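Local coordinates for AgaA (PDB 6HLX), which binds the opine agropinic acid as a periplasmic solute-binding protein and probably passes it to an ABC transporter for import, at residues Val18-Pro21 with Gly25-Val28; Val28-His33 with Thr473-Leu478. All blocks are in the same frame, centred on the assembly; numbering follows the deposited sequence.

Contact 1 (Val18-Pro21 with Gly25-Val28); sequences VVQP and GRTV
Q20 lays its carboxamide over one face of the R26 guanidinium, with Q20 CD 3.3 Å above the plane and shifted toward its rim. The two flat groups are within 14° of parallel, an offset amide-guanidinium stack, while the side chains that carry them cross at about a right angle. Q20 CG is anti to the backbone N (chi1 -158°), and the bend at chi2 (-52°) then brings the amide back across the arginine. Q20 CG also lies against the guanidinium, 3.5 Å from R26 NH2. Although Q20 OE1 comes within 3.3 Å of R26 NE, it sits over the face, where the angle is poor for a hydrogen bond; OE1 instead accepts from the backbone N of G22. One water joins the two side chains, accepting from R26 NH1 at 3.2 Å and, weakly, from Q20 NE2. Nearer the start of the helix, the P21 ring rests on the backbone, its CG 3.8 Å from G25 CA. The contact packs the loop that precedes helix 23-32 of this solute-binding fold against the helix itself, and Q20, a residue of the agropinic acid pocket, touches the ligand. R26 NH2 and NH1 form salt bridges with E135 and E382, while one face of the group carries the glutamine. Stacking and the bond to G22 together hold the Q20 amide flat beside the ligand, and the two acids would be expected to balance the buried arginine charge.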
loop_
_atom_site.group_PDB
_atom_site.type_symbol
_atom_site.label_atom_id
_atom_site.label_comp_id
_atom_site.label_asym_id
_atom_site.label_seq_id
_atom_site.Cartn_x
_atom_site.Cartn_y
_atom_site.Cartn_z
ATOM N N VAL A 18 -12.554 -1.998 -4.044
ATOM C CA VAL A 18 -12.361 -0.667 -3.446
ATOM C C VAL A 18 -11.664 -0.716 -2.064
ATOM O O VAL A 18 -11.176 0.320 -1.587
ATOM C CB VAL A 18 -13.670 0.156 -3.395
ATOM C CG1 VAL A 18 -14.299 0.298 -4.780
ATOM C CG2 VAL A 18 -14.663 -0.422 -2.386
ATOM N N VAL A 19 -11.678 -1.902 -1.417
ATOM C CA VAL A 19 -11.065 -2.108 -0.102
ATOM C C VAL A 19 -9.603 -2.422 -0.271
ATOM O O VAL A 19 -9.243 -3.204 -1.160
ATOM C CB VAL A 19 -11.796 -3.256 0.661
ATOM C CG1 VAL A 19 -11.155 -3.541 2.012
ATOM C CG2 VAL A 19 -13.273 -2.940 0.819
ATOM N N GLN A 20 -8.764 -1.850 0.604
ATOM C CA GLN A 20 -7.318 -2.109 0.605
ATOM C C GLN A 20 -7.089 -3.077 1.789
ATOM O O GLN A 20 -6.986 -2.619 2.943
ATOM C CB GLN A 20 -6.550 -0.783 0.813
ATOM C CG GLN A 20 -5.096 -0.794 0.315
ATOM C CD GLN A 20 -4.246 -1.927 0.821
ATOM O OE1 GLN A 20 -4.456 -3.088 0.455
ATOM N NE2 GLN A 20 -3.247 -1.618 1.633
ATOM N N PRO A 21 -7.071 -4.411 1.563
ATOM C CA PRO A 21 -6.934 -5.334 2.709
ATOM C C PRO A 21 -5.484 -5.590 3.111
ATOM O O PRO A 21 -5.226 -6.202 4.150
ATOM C CB PRO A 21 -7.540 -6.642 2.164
ATOM C CG PRO A 21 -7.136 -6.631 0.697
ATOM C CD PRO A 21 -7.180 -5.148 0.276
ATOM N N GLY A 25 -4.217 -9.436 -0.731
ATOM C CA GLY A 25 -5.407 -9.163 -1.529
ATOM C C GLY A 25 -5.055 -8.375 -2.784
ATOM O O GLY A 25 -5.534 -8.694 -3.872
ATOM N N ARG A 26 -4.170 -7.361 -2.660
ATOM C CA ARG A 26 -3.750 -6.564 -3.819
ATOM C C ARG A 26 -3.087 -7.428 -4.895
ATOM O O ARG A 26 -3.359 -7.236 -6.076
ATOM C CB ARG A 26 -2.776 -5.467 -3.394
ATOM C CG ARG A 26 -3.506 -4.350 -2.682
ATOM C CD ARG A 26 -2.527 -3.335 -2.164
ATOM N NE ARG A 26 -3.096 -2.000 -2.331
ATOM C CZ ARG A 26 -2.470 -0.874 -2.014
ATOM N NH1 ARG A 26 -1.276 -0.911 -1.429
ATOM N NH2 ARG A 26 -3.034 0.299 -2.273
ATOM N N THR A 27 -2.200 -8.374 -4.483
ATOM C CA THR A 27 -1.475 -9.233 -5.438
ATOM C C THR A 27 -2.467 -10.040 -6.303
ATOM O O THR A 27 -2.285 -10.117 -7.508
ATOM C CB THR A 27 -0.488 -10.157 -4.677
ATOM O OG1 THR A 27 0.414 -9.320 -3.935
ATOM C CG2 THR A 27 0.290 -11.106 -5.621
ATOM N N VAL A 28 -3.547 -10.581 -5.682
ATOM C CA VAL A 28 -4.559 -11.330 -6.424
ATOM C C VAL A 28 -5.365 -10.356 -7.313
ATOM O O VAL A 28 -5.580 -10.626 -8.496
ATOM C CB VAL A 28 -5.467 -12.187 -5.504
ATOM C CG1 VAL A 28 -6.518 -12.940 -6.327
ATOM C CG2 VAL A 28 -4.631 -13.173 -4.668
HETATM O O HOH W 1 -0.537 -3.210 0.687
#

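Contact 2 (Val28-His33 with Thr473-Leu478); sequences VKLAIH and TFQSGL
L30 O accepts from a water and from R34 NH1, the latter outside the two segments; the same water donates to L478 O, and its bonds to L30 O and L478 O are each 2.8 Å. The water thus bridges helix 23-32 to the 3-10 turn 473-478, which packs on it beside the agropinic acid pocket of the solute-binding fold; F474, on this turn, touches the ligand. No direct hydrogen bond joins the segments, and apolar packing carries the contact. Within the turn, T473 O takes two donors of one residue, S476 OG at 2.7 Å and the backbone N of S476 at 3.1 Å. The hydroxyl approaches at a C=O...O angle of 125°, tilted 21° from the carbonyl plane, and S476 OG in turn accepts from the backbone N of M468. These bonds stiffen the turn against which the helix lies. L30 carries most of the contact. Closer to the helix, L30 CB lies against the peptide joining G477 to L478, 3.8 Å from L478 N. With CG anti to the carbonyl carbon (chi1 -65°), the two methyls of L30 spread over the turn: CD1 reaches the backbone at Q475, 3.6 Å from Q475 CA. The other branch turns to L478, whose side chain crosses that of L30 obliquely, and there L30 CD2 meets L478 CD2 at 3.8 Å.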
loop_
_atom_site.group_PDB
_atom_site.type_symbol
_atom_site.label_atom_id
_atom_site.label_comp_id
_atom_site.label_asym_id
_atom_site.label_seq_id
_atom_site.Cartn_x
_atom_site.Cartn_y
_atom_site.Cartn_z
ATOM N N VAL A 28 -3.547 -10.581 -5.682
ATOM C CA VAL A 28 -4.559 -11.330 -6.424
ATOM C C VAL A 28 -5.365 -10.356 -7.313
ATOM O O VAL A 28 -5.580 -10.626 -8.496
ATOM C CB VAL A 28 -5.467 -12.187 -5.504
ATOM C CG1 VAL A 28 -6.518 -12.940 -6.327
ATOM C CG2 VAL A 28 -4.631 -13.173 -4.668
ATOM N N LYS A 29 -5.769 -9.214 -6.755
ATOM C CA LYS A 29 -6.543 -8.224 -7.543
ATOM C C LYS A 29 -5.785 -7.775 -8.793
ATOM O O LYS A 29 -6.400 -7.583 -9.837
ATOM C CB LYS A 29 -6.857 -6.969 -6.715
ATOM C CG LYS A 29 -7.996 -7.207 -5.732
ATOM C CD LYS A 29 -8.602 -5.911 -5.158
ATOM C CE LYS A 29 -7.573 -5.067 -4.399
ATOM N NZ LYS A 29 -8.230 -3.990 -3.594
ATOM N N LEU A 30 -4.454 -7.630 -8.694
ATOM C CA LEU A 30 -3.647 -7.141 -9.820
ATOM C C LEU A 30 -3.427 -8.192 -10.927
ATOM O O LEU A 30 -2.973 -7.854 -12.021
ATOM C CB LEU A 30 -2.338 -6.516 -9.327
ATOM C CG LEU A 30 -2.551 -5.252 -8.486
ATOM C CD1 LEU A 30 -1.286 -4.874 -7.763
ATOM C CD2 LEU A 30 -3.119 -4.077 -9.331
ATOM N N ALA A 31 -3.838 -9.431 -10.675
ATOM C CA ALA A 31 -3.819 -10.466 -11.708
ATOM C C ALA A 31 -5.143 -10.416 -12.488
ATOM O O ALA A 31 -5.162 -10.717 -13.675
ATOM C CB ALA A 31 -3.680 -11.842 -11.047
ATOM N N ILE A 32 -6.250 -10.119 -11.804
ATOM C CA ILE A 32 -7.610 -10.203 -12.365
ATOM C C ILE A 32 -8.160 -8.872 -12.862
ATOM O O ILE A 32 -9.128 -8.883 -13.621
ATOM C CB ILE A 32 -8.519 -10.755 -11.221
ATOM C CG1 ILE A 32 -8.147 -12.224 -10.882
ATOM C CG2 ILE A 32 -10.044 -10.603 -11.490
ATOM C CD1 ILE A 32 -8.704 -12.599 -9.395
ATOM N N HIS A 33 -7.629 -7.753 -12.364
ATOM C CA HIS A 33 -8.231 -6.453 -12.660
ATOM C C HIS A 33 -7.302 -5.462 -13.320
ATOM O O HIS A 33 -6.092 -5.551 -13.158
ATOM C CB HIS A 33 -8.747 -5.830 -11.339
ATOM C CG HIS A 33 -9.914 -6.557 -10.734
ATOM N ND1 HIS A 33 -11.147 -6.574 -11.349
ATOM C CD2 HIS A 33 -9.999 -7.221 -9.554
ATOM C CE1 HIS A 33 -11.936 -7.277 -10.554
ATOM N NE2 HIS A 33 -11.283 -7.679 -9.452
ATOM N N THR A 473 6.598 -1.545 -4.738
ATOM C CA THR A 473 6.787 -2.977 -4.427
ATOM C C THR A 473 5.480 -3.725 -4.112
ATOM O O THR A 473 5.335 -4.876 -4.548
ATOM C CB THR A 473 7.850 -3.204 -3.340
ATOM O OG1 THR A 473 8.039 -4.620 -3.143
ATOM C CG2 THR A 473 7.497 -2.530 -2.005
ATOM N N PHE A 474 4.524 -3.099 -3.411
ATOM C CA PHE A 474 3.266 -3.797 -3.080
ATOM C C PHE A 474 2.357 -4.055 -4.306
ATOM O O PHE A 474 1.358 -4.775 -4.182
ATOM C CB PHE A 474 2.491 -3.082 -1.971
ATOM C CG PHE A 474 3.140 -3.029 -0.602
ATOM C CD1 PHE A 474 4.206 -3.872 -0.276
ATOM C CD2 PHE A 474 2.648 -2.178 0.386
ATOM C CE1 PHE A 474 4.773 -3.851 1.008
ATOM C CE2 PHE A 474 3.239 -2.137 1.662
ATOM C CZ PHE A 474 4.293 -2.970 1.962
ATOM N N GLN A 475 2.689 -3.426 -5.462
ATOM C CA GLN A 475 1.939 -3.615 -6.714
ATOM C C GLN A 475 2.637 -4.609 -7.637
ATOM O O GLN A 475 2.221 -4.761 -8.792
ATOM C CB GLN A 475 1.744 -2.280 -7.446
ATOM C CG GLN A 475 0.903 -1.296 -6.626
ATOM C CD GLN A 475 0.482 -0.120 -7.461
ATOM O OE1 GLN A 475 0.541 -0.169 -8.682
ATOM N NE2 GLN A 475 0.054 0.953 -6.808
ATOM N N SER A 476 3.691 -5.286 -7.153
ATOM C CA SER A 476 4.478 -6.229 -7.972
ATOM C C SER A 476 3.650 -7.337 -8.622
ATOM O O SER A 476 4.059 -7.866 -9.673
ATOM C CB SER A 476 5.625 -6.838 -7.171
ATOM O OG SER A 476 6.542 -5.841 -6.745
ATOM N N GLY A 477 2.485 -7.656 -8.025
ATOM C CA GLY A 477 1.576 -8.649 -8.609
ATOM C C GLY A 477 1.147 -8.302 -10.031
ATOM O O GLY A 477 0.808 -9.200 -10.815
ATOM N N LEU A 478 1.221 -7.002 -10.415
ATOM C CA LEU A 478 0.944 -6.612 -11.811
ATOM C C LEU A 478 1.873 -7.341 -12.795
ATOM O O LEU A 478 1.460 -7.672 -13.916
ATOM C CB LEU A 478 1.190 -5.108 -11.992
ATOM C CG LEU A 478 0.053 -4.193 -11.564
ATOM C CD1 LEU A 478 0.547 -2.730 -11.412
ATOM C CD2 LEU A 478 -1.090 -4.254 -12.589
HETATM O O HOH W 2 -1.143 -8.625 -13.987
#

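Overall arrangement
Both contacts are buried and use helix 23-32, sharing V28, with centres about 8 Å apart. Contact 1 lies at the start of the helix, against the loop that leads into it, and is local in sequence; contact 2 lies toward its end and brings in a turn some 440 residues further on. Their chemistry differs accordingly: flat polar groups stack in contact 1, whereas in contact 2 leucine methyls pack on backbone and on each other. Each includes one ligand-touching residue, Q20 or F474. Between them along the helix, K29 NZ hydrogen-bonds V19 O at 2.8 Å and forms a salt bridge with E135, an acid shared with R26.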